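Local coordinates for protein xyloglucan-specific endo-beta-1,4-glucanase BoGH9A (Bacteroides ovatus, PDB 6DHT) that hydrolyses internal beta-1,4-glucosidic linkages in the backbone of xyloglucan, releasing xyloglucan oligosaccharides, at residues L112-I124 and Y128-D140. Numbering follows the deposited sequence. Where two conformers were deposited one is given.
With EDO (1,2-ethanediol), chain G.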
ATOM      1  N   LEU A 112      -3.391  -5.045   7.027  1.00 11.65           N
ATOM      2  CA  LEU A 112      -3.974  -3.950   7.774  1.00 11.75           C
ATOM      3  C   LEU A 112      -3.445  -3.890   9.200  1.00 11.53           C
ATOM      4  O   LEU A 112      -3.167  -2.788   9.716  1.00 12.73           O
ATOM      5  CB  LEU A 112      -5.498  -4.105   7.759  1.00 11.60           C
ATOM      6  CG  LEU A 112      -6.277  -3.008   8.471  1.00 11.95           C
ATOM      7  CD1 LEU A 112      -5.966  -1.615   7.941  1.00 12.25           C
ATOM      8  CD2 LEU A 112      -7.761  -3.295   8.336  1.00 13.07           C
ATOM      9  N   LYS A 113      -3.278  -5.041   9.825  1.00 10.84           N
ATOM     10  CA  LYS A 113      -2.808  -5.105  11.199  1.00 12.42           C
ATOM     11  C   LYS A 113      -1.363  -4.605  11.320  1.00 13.21           C
ATOM     12  O   LYS A 113      -0.938  -4.193  12.405  1.00 13.72           O
ATOM     13  CB  LYS A 113      -2.951  -6.539  11.706  1.00 12.55           C
ATOM     14  CG  LYS A 113      -2.636  -6.801  13.155  1.00 15.94           C
ATOM     15  CD  LYS A 113      -3.470  -5.995  14.127  1.00 19.59           C
ATOM     16  CE  LYS A 113      -3.223  -6.480  15.566  1.00 18.52           C
ATOM     17  NZ  LYS A 113      -3.752  -7.842  15.852  1.00 20.81           N
ATOM     18  N   SER A 114      -0.602  -4.626  10.224  1.00 11.50           N
ATOM     19  CA  SER A 114       0.759  -4.097  10.250  0.58 12.14           C
ATOM     20  C   SER A 114       0.784  -2.647  10.722  1.00 13.64           C
ATOM     21  O   SER A 114       1.743  -2.222  11.394  1.00 13.03           O
ATOM     22  CB  SER A 114       1.398  -4.195   8.863  0.58 12.69           C
ATOM     23  OG  SER A 114       0.887  -3.225   7.951  0.58 13.65           O
ATOM     24  N   PHE A 115      -0.248  -1.879  10.377  1.00 11.01           N
ATOM     25  CA  PHE A 115      -0.330  -0.483  10.761  1.00 12.77           C
ATOM     26  C   PHE A 115      -0.429  -0.330  12.284  1.00 14.67           C
ATOM     27  O   PHE A 115       0.163   0.593  12.868  1.00 13.48           O
ATOM     28  CB  PHE A 115      -1.511   0.196  10.070  1.00 12.50           C
ATOM     29  CG  PHE A 115      -1.296   0.389   8.594  1.00 10.76           C
ATOM     30  CD1 PHE A 115      -1.589  -0.620   7.688  1.00 12.05           C
ATOM     31  CD2 PHE A 115      -0.773   1.593   8.114  1.00 12.43           C
ATOM     32  CE1 PHE A 115      -1.335  -0.439   6.324  1.00 11.85           C
ATOM     33  CE2 PHE A 115      -0.540   1.769   6.763  1.00 12.60           C
ATOM     34  CZ  PHE A 115      -0.809   0.745   5.877  1.00 11.39           C
ATOM     35  N   TYR A 116      -1.168  -1.238  12.922  1.00 12.99           N
ATOM     36  CA  TYR A 116      -1.249  -1.266  14.375  1.00 13.63           C
ATOM     37  C   TYR A 116       0.149  -1.409  15.001  1.00 14.93           C
ATOM     38  O   TYR A 116       0.508  -0.674  15.916  1.00 15.53           O
ATOM     39  CB  TYR A 116      -2.217  -2.358  14.854  1.00 15.82           C
ATOM     40  CG  TYR A 116      -2.034  -2.682  16.323  1.00 15.96           C
ATOM     41  CD1 TYR A 116      -2.595  -1.886  17.315  1.00 18.13           C
ATOM     42  CD2 TYR A 116      -1.289  -3.783  16.712  1.00 16.79           C
ATOM     43  CE1 TYR A 116      -2.400  -2.180  18.654  1.00 16.83           C
ATOM     44  CE2 TYR A 116      -1.102  -4.084  18.048  1.00 19.82           C
ATOM     45  CZ  TYR A 116      -1.669  -3.280  19.012  1.00 19.57           C
ATOM     46  OH  TYR A 116      -1.489  -3.559  20.355  1.00 24.49           O
ATOM     47  N   TYR A 117       0.965  -2.320  14.463  1.00 14.30           N
ATOM     48  CA  TYR A 117       2.315  -2.487  14.964  1.00 13.68           C
ATOM     49  C   TYR A 117       3.173  -1.222  14.764  1.00 13.85           C
ATOM     50  O   TYR A 117       4.107  -0.967  15.534  1.00 14.49           O
ATOM     51  CB  TYR A 117       2.982  -3.691  14.312  1.00 14.22           C
ATOM     52  CG  TYR A 117       2.414  -5.008  14.771  1.00 15.24           C
ATOM     53  CD1 TYR A 117       2.697  -5.502  16.045  1.00 15.99           C
ATOM     54  CD2 TYR A 117       1.628  -5.783  13.929  1.00 15.14           C
ATOM     55  CE1 TYR A 117       2.213  -6.716  16.460  1.00 15.90           C
ATOM     56  CE2 TYR A 117       1.122  -6.985  14.349  1.00 14.54           C
ATOM     57  CZ  TYR A 117       1.428  -7.448  15.622  1.00 15.93           C
ATOM     58  OH  TYR A 117       0.922  -8.676  16.009  1.00 17.93           O
ATOM     59  N   GLN A 118       2.874  -0.425  13.746  1.00 13.67           N
ATOM     60  CA  GLN A 118       3.607   0.812  13.497  1.00 12.64           C
ATOM     61  C   GLN A 118       3.189   2.000  14.388  1.00 13.46           C
ATOM     62  O   GLN A 118       3.734   3.113  14.266  1.00 13.98           O
ATOM     63  CB  GLN A 118       3.466   1.242  12.037  1.00 12.60           C
ATOM     64  CG  GLN A 118       4.060   0.301  10.992  1.00 12.32           C
ATOM     65  CD  GLN A 118       5.572   0.270  11.000  1.00 13.34           C
ATOM     66  OE1 GLN A 118       6.178  -0.654  11.543  1.00 14.54           O
ATOM     67  NE2 GLN A 118       6.188   1.248  10.350  1.00 13.01           N
ATOM     68  N   ARG A 119       2.194   1.805  15.249  1.00 14.86           N
ATOM     69  CA  ARG A 119       1.654   2.936  16.000  1.00 14.22           C
ATOM     70  C   ARG A 119       2.641   3.448  17.022  1.00 16.23           C
ATOM     71  O   ARG A 119       3.302   2.671  17.704  1.00 17.36           O
ATOM     72  CB  ARG A 119       0.405   2.529  16.772  1.00 13.28           C
ATOM     73  CG  ARG A 119      -0.849   2.342  15.912  1.00 14.13           C
ATOM     74  CD  ARG A 119      -2.040   2.154  16.805  1.00 16.39           C
ATOM     75  NE  ARG A 119      -3.223   1.704  16.068  1.00 15.25           N
ATOM     76  CZ  ARG A 119      -4.387   1.440  16.649  1.00 18.27           C
ATOM     77  NH1 ARG A 119      -4.509   1.617  17.961  1.00 17.62           N
ATOM     78  NH2 ARG A 119      -5.423   1.017  15.926  1.00 17.42           N
ATOM     79  N   THR A 120       2.680   4.773  17.128  1.00 16.47           N
ATOM     80  CA  THR A 120       3.476   5.487  18.132  1.00 15.34           C
ATOM     81  C   THR A 120       2.584   5.916  19.288  1.00 18.82           C
ATOM     82  O   THR A 120       1.362   5.900  19.190  1.00 19.75           O
ATOM     83  CB  THR A 120       4.094   6.755  17.540  1.00 17.19           C
ATOM     84  OG1 THR A 120       3.088   7.746  17.276  1.00 16.41           O
ATOM     85  CG2 THR A 120       4.880   6.415  16.274  1.00 15.69           C
ATOM     86  N   ALA A 121       3.218   6.327  20.383  1.00 20.41           N
ATOM     87  CA  ALA A 121       2.533   6.963  21.506  1.00 21.54           C
ATOM     88  C   ALA A 121       1.523   6.068  22.189  1.00 28.53           C
ATOM     89  O   ALA A 121       0.569   6.558  22.791  1.00 34.11           O
ATOM     90  CB  ALA A 121       1.859   8.268  21.064  1.00 21.48           C
ATOM     91  N   MET A 122       1.706   4.757  22.107  1.00 23.51           N
ATOM     92  CA  MET A 122       0.860   3.870  22.890  1.00 27.40           C
ATOM     93  C   MET A 122       1.473   2.502  23.096  1.00 27.14           C
ATOM     94  O   MET A 122       2.278   2.032  22.285  1.00 22.85           O
ATOM     95  CB  MET A 122      -0.521   3.736  22.265  1.00 27.40           C
ATOM     96  CG  MET A 122      -0.614   2.793  21.094  1.00 33.53           C
ATOM     97  SD  MET A 122      -2.330   2.778  20.602  1.00 26.61           S
ATOM     98  CE  MET A 122      -2.952   1.376  21.509  1.00 32.36           C
ATOM     99  N   PRO A 123       1.110   1.854  24.206  1.00 28.39           N
ATOM    100  CA  PRO A 123       1.642   0.514  24.407  1.00 28.67           C
ATOM    101  C   PRO A 123       1.029  -0.427  23.384  1.00 25.05           C
ATOM    102  O   PRO A 123      -0.106  -0.257  22.941  1.00 23.67           O
ATOM    103  CB  PRO A 123       1.201   0.168  25.833  1.00 31.97           C
ATOM    104  CG  PRO A 123       0.026   1.000  26.073  1.00 35.04           C
ATOM    105  CD  PRO A 123       0.212   2.267  25.298  1.00 32.13           C
ATOM    106  N   ILE A 124       1.827  -1.402  22.997  1.00 23.72           N
ATOM    107  CA  ILE A 124       1.457  -2.388  21.997  1.00 21.08           C
ATOM    108  C   ILE A 124       1.288  -3.686  22.779  1.00 23.94           C
ATOM    109  O   ILE A 124       2.237  -4.422  22.993  1.00 23.03           O
ATOM    110  CB  ILE A 124       2.553  -2.460  20.905  1.00 19.53           C
ATOM    111  CG1 ILE A 124       2.751  -1.068  20.266  1.00 18.86           C
ATOM    112  CG2 ILE A 124       2.213  -3.500  19.864  1.00 18.97           C
ATOM    113  CD1 ILE A 124       1.528  -0.531  19.552  1.00 20.69           C
ATOM    114  N   TYR A 128      -3.433  -7.839  21.785  1.00 21.89           N
ATOM    115  CA  TYR A 128      -3.647  -7.527  20.375  1.00 19.49           C
ATOM    116  C   TYR A 128      -2.420  -7.895  19.535  1.00 19.85           C
ATOM    117  O   TYR A 128      -2.560  -8.256  18.356  1.00 19.79           O
ATOM    118  CB  TYR A 128      -3.914  -6.046  20.219  1.00 20.25           C
ATOM    119  CG  TYR A 128      -4.943  -5.544  21.207  1.00 21.54           C
ATOM    120  CD1 TYR A 128      -6.276  -5.899  21.069  1.00 24.03           C
ATOM    121  CD2 TYR A 128      -4.576  -4.740  22.287  1.00 22.76           C
ATOM    122  CE1 TYR A 128      -7.219  -5.461  21.971  1.00 24.50           C
ATOM    123  CE2 TYR A 128      -5.529  -4.288  23.191  1.00 28.78           C
ATOM    124  CZ  TYR A 128      -6.835  -4.661  23.020  1.00 25.51           C
ATOM    125  OH  TYR A 128      -7.800  -4.230  23.902  1.00 31.26           O
ATOM    126  N   ALA A 129      -1.237  -7.847  20.159  1.00 19.39           N
ATOM    127  CA  ALA A 129       0.037  -7.889  19.437  1.00 18.97           C
ATOM    128  C   ALA A 129       0.635  -9.270  19.332  1.00 22.65           C
ATOM    129  O   ALA A 129       1.496  -9.505  18.489  1.00 22.78           O
ATOM    130  CB  ALA A 129       1.036  -6.954  20.099  1.00 19.76           C
ATOM    131  N   GLY A 130       0.210 -10.191  20.186  1.00 19.83           N
ATOM    132  CA  GLY A 130       0.872 -11.489  20.235  1.00 21.66           C
ATOM    133  C   GLY A 130       2.286 -11.345  20.781  1.00 21.09           C
ATOM    134  O   GLY A 130       2.545 -10.511  21.656  1.00 23.08           O
ATOM    135  N   GLN A 131       3.222 -12.130  20.261  1.00 20.90           N
ATOM    136  CA  GLN A 131       4.571 -12.103  20.821  1.00 23.20           C
ATOM    137  C   GLN A 131       5.310 -10.789  20.555  1.00 21.91           C
ATOM    138  O   GLN A 131       6.303 -10.497  21.219  1.00 24.48           O
ATOM    139  CB  GLN A 131       5.408 -13.280  20.320  1.00 27.62           C
ATOM    140  CG  GLN A 131       5.699 -13.272  18.845  1.00 24.69           C
ATOM    141  CD  GLN A 131       6.556 -14.463  18.428  1.00 26.77           C
ATOM    142  OE1 GLN A 131       7.428 -14.902  19.168  1.00 29.45           O
ATOM    143  NE2 GLN A 131       6.291 -14.998  17.251  1.00 28.54           N
ATOM    144  N   TRP A 132       4.824  -9.988  19.603  1.00 19.76           N
ATOM    145  CA  TRP A 132       5.489  -8.718  19.273  1.00 18.44           C
ATOM    146  C   TRP A 132       4.895  -7.556  20.050  1.00 20.82           C
ATOM    147  O   TRP A 132       4.508  -6.538  19.471  1.00 24.44           O
ATOM    148  CB  TRP A 132       5.415  -8.433  17.766  1.00 19.39           C
ATOM    149  CG  TRP A 132       5.947  -9.573  16.919  1.00 18.77           C
ATOM    150  CD1 TRP A 132       7.240  -9.788  16.550  1.00 18.25           C
ATOM    151  CD2 TRP A 132       5.190 -10.649  16.373  1.00 17.44           C
ATOM    152  NE1 TRP A 132       7.332 -10.929  15.806  1.00 18.30           N
ATOM    153  CE2 TRP A 132       6.081 -11.476  15.678  1.00 18.62           C
ATOM    154  CE3 TRP A 132       3.836 -10.993  16.403  1.00 19.58           C
ATOM    155  CZ2 TRP A 132       5.664 -12.624  15.027  1.00 18.84           C
ATOM    156  CZ3 TRP A 132       3.426 -12.120  15.759  1.00 17.81           C
ATOM    157  CH2 TRP A 132       4.324 -12.922  15.070  1.00 18.29           C
ATOM    158  N   HIS A 133       4.813  -7.719  21.367  1.00 21.44           N
ATOM    159  CA  HIS A 133       4.329  -6.661  22.240  1.00 22.07           C
ATOM    160  C   HIS A 133       5.480  -5.784  22.671  1.00 21.64           C
ATOM    161  O   HIS A 133       6.622  -6.251  22.742  1.00 23.11           O
ATOM    162  CB  HIS A 133       3.598  -7.244  23.462  1.00 23.35           C
ATOM    163  CG  HIS A 133       4.403  -8.240  24.236  1.00 22.57           C
ATOM    164  ND1 HIS A 133       5.264  -7.873  25.249  1.00 31.22           N
ATOM    165  CD2 HIS A 133       4.476  -9.590  24.151  1.00 25.95           C
ATOM    166  CE1 HIS A 133       5.835  -8.954  25.752  1.00 29.57           C
ATOM    167  NE2 HIS A 133       5.373 -10.009  25.105  1.00 31.44           N
ATOM    168  N   ARG A 134       5.183  -4.516  22.934  1.00 20.36           N
ATOM    169  CA  ARG A 134       6.186  -3.582  23.429  1.00 23.34           C
ATOM    170  C   ARG A 134       5.566  -2.424  24.174  1.00 23.77           C
ATOM    171  O   ARG A 134       4.361  -2.196  24.127  1.00 23.80           O
ATOM    172  CB  ARG A 134       7.058  -3.064  22.284  1.00 24.34           C
ATOM    173  CG  ARG A 134       6.346  -2.179  21.278  1.00 27.01           C
ATOM    174  CD  ARG A 134       7.246  -1.788  20.093  1.00 22.66           C
ATOM    175  NE  ARG A 134       6.656  -0.652  19.397  1.00 21.78           N
ATOM    176  CZ  ARG A 134       5.836  -0.724  18.349  1.00 17.85           C
ATOM    177  NH1 ARG A 134       5.547  -1.884  17.799  1.00 18.19           N
ATOM    178  NH2 ARG A 134       5.345   0.396  17.827  1.00 17.96           N
ATOM    179  N   MET A 135       6.418  -1.689  24.871  1.00 30.46           N
ATOM    180  CA  MET A 135       5.987  -0.519  25.612  1.00 33.43           C
ATOM    181  C   MET A 135       5.731   0.611  24.637  1.00 27.47           C
ATOM    182  O   MET A 135       6.158   0.553  23.485  1.00 26.76           O
ATOM    183  CB  MET A 135       7.083  -0.094  26.594  1.00 37.17           C
ATOM    184  CG  MET A 135       7.514  -1.204  27.543  1.00 45.59           C
ATOM    185  SD  MET A 135       6.246  -1.612  28.757  1.00 61.63           S
ATOM    186  CE  MET A 135       6.628  -0.373  29.995  1.00 53.71           C
ATOM    187  N   ALA A 136       5.045   1.646  25.103  1.00 27.65           N
ATOM    188  CA  ALA A 136       4.871   2.845  24.307  1.00 24.65           C
ATOM    189  C   ALA A 136       6.238   3.465  23.952  1.00 26.79           C
ATOM    190  O   ALA A 136       7.200   3.422  24.736  1.00 28.42           O
ATOM    191  CB  ALA A 136       4.006   3.833  25.052  1.00 29.34           C
ATOM    192  N   GLY A 137       6.317   4.038  22.757  1.00 23.79           N
ATOM    193  CA  GLY A 137       7.492   4.758  22.310  1.00 23.59           C
ATOM    194  C   GLY A 137       7.113   5.998  21.514  1.00 24.12           C
ATOM    195  O   GLY A 137       6.011   6.098  21.002  1.00 22.50           O
ATOM    196  N   HIS A 138       8.034   6.949  21.419  1.00 21.62           N
ATOM    197  CA  HIS A 138       7.815   8.210  20.702  1.00 18.47           C
ATOM    198  C   HIS A 138       6.492   8.912  21.048  1.00 21.63           C
ATOM    199  O   HIS A 138       5.597   9.064  20.210  1.00 19.99           O
ATOM    200  CB  HIS A 138       7.956   8.006  19.195  1.00 18.27           C
ATOM    201  CG  HIS A 138       9.340   7.626  18.779  1.00 16.06           C
ATOM    202  ND1 HIS A 138       9.742   6.314  18.669  1.00 17.13           N
ATOM    203  CD2 HIS A 138      10.429   8.379  18.491  1.00 20.08           C
ATOM    204  CE1 HIS A 138      11.015   6.273  18.310  1.00 19.84           C
ATOM    205  NE2 HIS A 138      11.451   7.512  18.188  1.00 19.18           N
ATOM    206  N   PRO A 139       6.362   9.367  22.295  1.00 22.64           N
ATOM    207  CA  PRO A 139       5.150  10.101  22.680  1.00 24.34           C
ATOM    208  C   PRO A 139       4.924  11.352  21.826  1.00 21.51           C
ATOM    209  O   PRO A 139       3.780  11.709  21.584  1.00 22.51           O
ATOM    210  CB  PRO A 139       5.429  10.467  24.143  1.00 24.40           C
ATOM    211  CG  PRO A 139       6.896  10.359  24.294  1.00 26.21           C
ATOM    212  CD  PRO A 139       7.302   9.236  23.416  1.00 22.81           C
ATOM    213  N   ASP A 140       6.003  11.972  21.359  1.00 20.65           N
ATOM    214  CA  ASP A 140       5.936  13.133  20.489  1.00 20.36           C
ATOM    215  C   ASP A 140       5.041  14.231  21.083  1.00 26.87           C
ATOM    216  O   ASP A 140       4.336  14.942  20.362  1.00 20.88           O
ATOM    217  CB  ASP A 140       5.482  12.711  19.078  1.00 20.41           C
ATOM    218  CG  ASP A 140       6.575  11.972  18.307  1.00 24.09           C
ATOM    219  OD1 ASP A 140       7.756  12.017  18.725  1.00 20.75           O
ATOM    220  OD2 ASP A 140       6.284  11.319  17.270  1.00 19.67           O
TER
HETATM  221  C1  EDO G 606      -4.961 -10.601  13.331  1.00 33.41           C
HETATM  222  O1  EDO G 606      -3.812 -10.436  14.183  1.00 36.01           O
HETATM  223  C2  EDO G 606      -4.708  -9.910  11.993  1.00 31.35           C
HETATM  224  O2  EDO G 606      -3.598 -10.514  11.295  1.00 21.12           O
HETATM  225  O   HOH W   1       3.512   9.978  18.618  1.00 16.89           O
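A single antiparallel bridge, the hydrogen-bonded pair Ile124 and Arg134, closes a loop excursion that follows helix 105-117 at one end of the helical GH9 catalytic domain. Ile124 N donates to Arg134 O, and Arg134 N returns a bond of 2.9 Å to Ile124 O. Farther along, Ala121 N reaches Gly137 O in a nearly straight bond (165°). The Arg134 side chain runs back beside that of Ile124, extended from CG to NE, and meets the C-terminal end of the helix. Its NH1 and NH2 both bond end-on to one acceptor, Tyr117 O, at 2.8 and 2.9 Å, with the oxygen close to the guanidinium plane. Ile124 CG1 lies over one face of that group, 3.6 Å from Arg134 CZ. An alanine in place of Arg134 would probably leave Tyr117 O without both of these donors and uncover the flank of Ile124. The other branch, Ile124 CG2, packs 3.7 Å from Ala129 CB, which also touches Tyr117 CE1. Tyr117, its ring beside the backbone N (chi1 -71°), brings its hydroxyl to Ala129 O; OH donates over 2.7 Å from above the carbonyl plane. One turn earlier, Lys113 NZ bonds Tyr128 O at 2.8 Å; an ethanediol oxygen and the carbonyls of Ile202 and Asn203 also lie within bonding reach, more acceptors than its three protons can serve at once. The Tyr116 and Tyr128 side chains cross at about a right angle, Tyr116 OH meeting Tyr128 CB. Water 1 joins Thr120 OG1, itself bonded to Gly165, to His138 O. Neighbouring Gln118 bonds His498 and lies about 7 Å, side chain to side chain, from Asp171, the predicted nucleophile. Donors from Lys113, Tyr117 and Arg134 thus satisfy main-chain carbonyls, and the two positive side chains would be expected to polarise Tyr128 O and Tyr117 O.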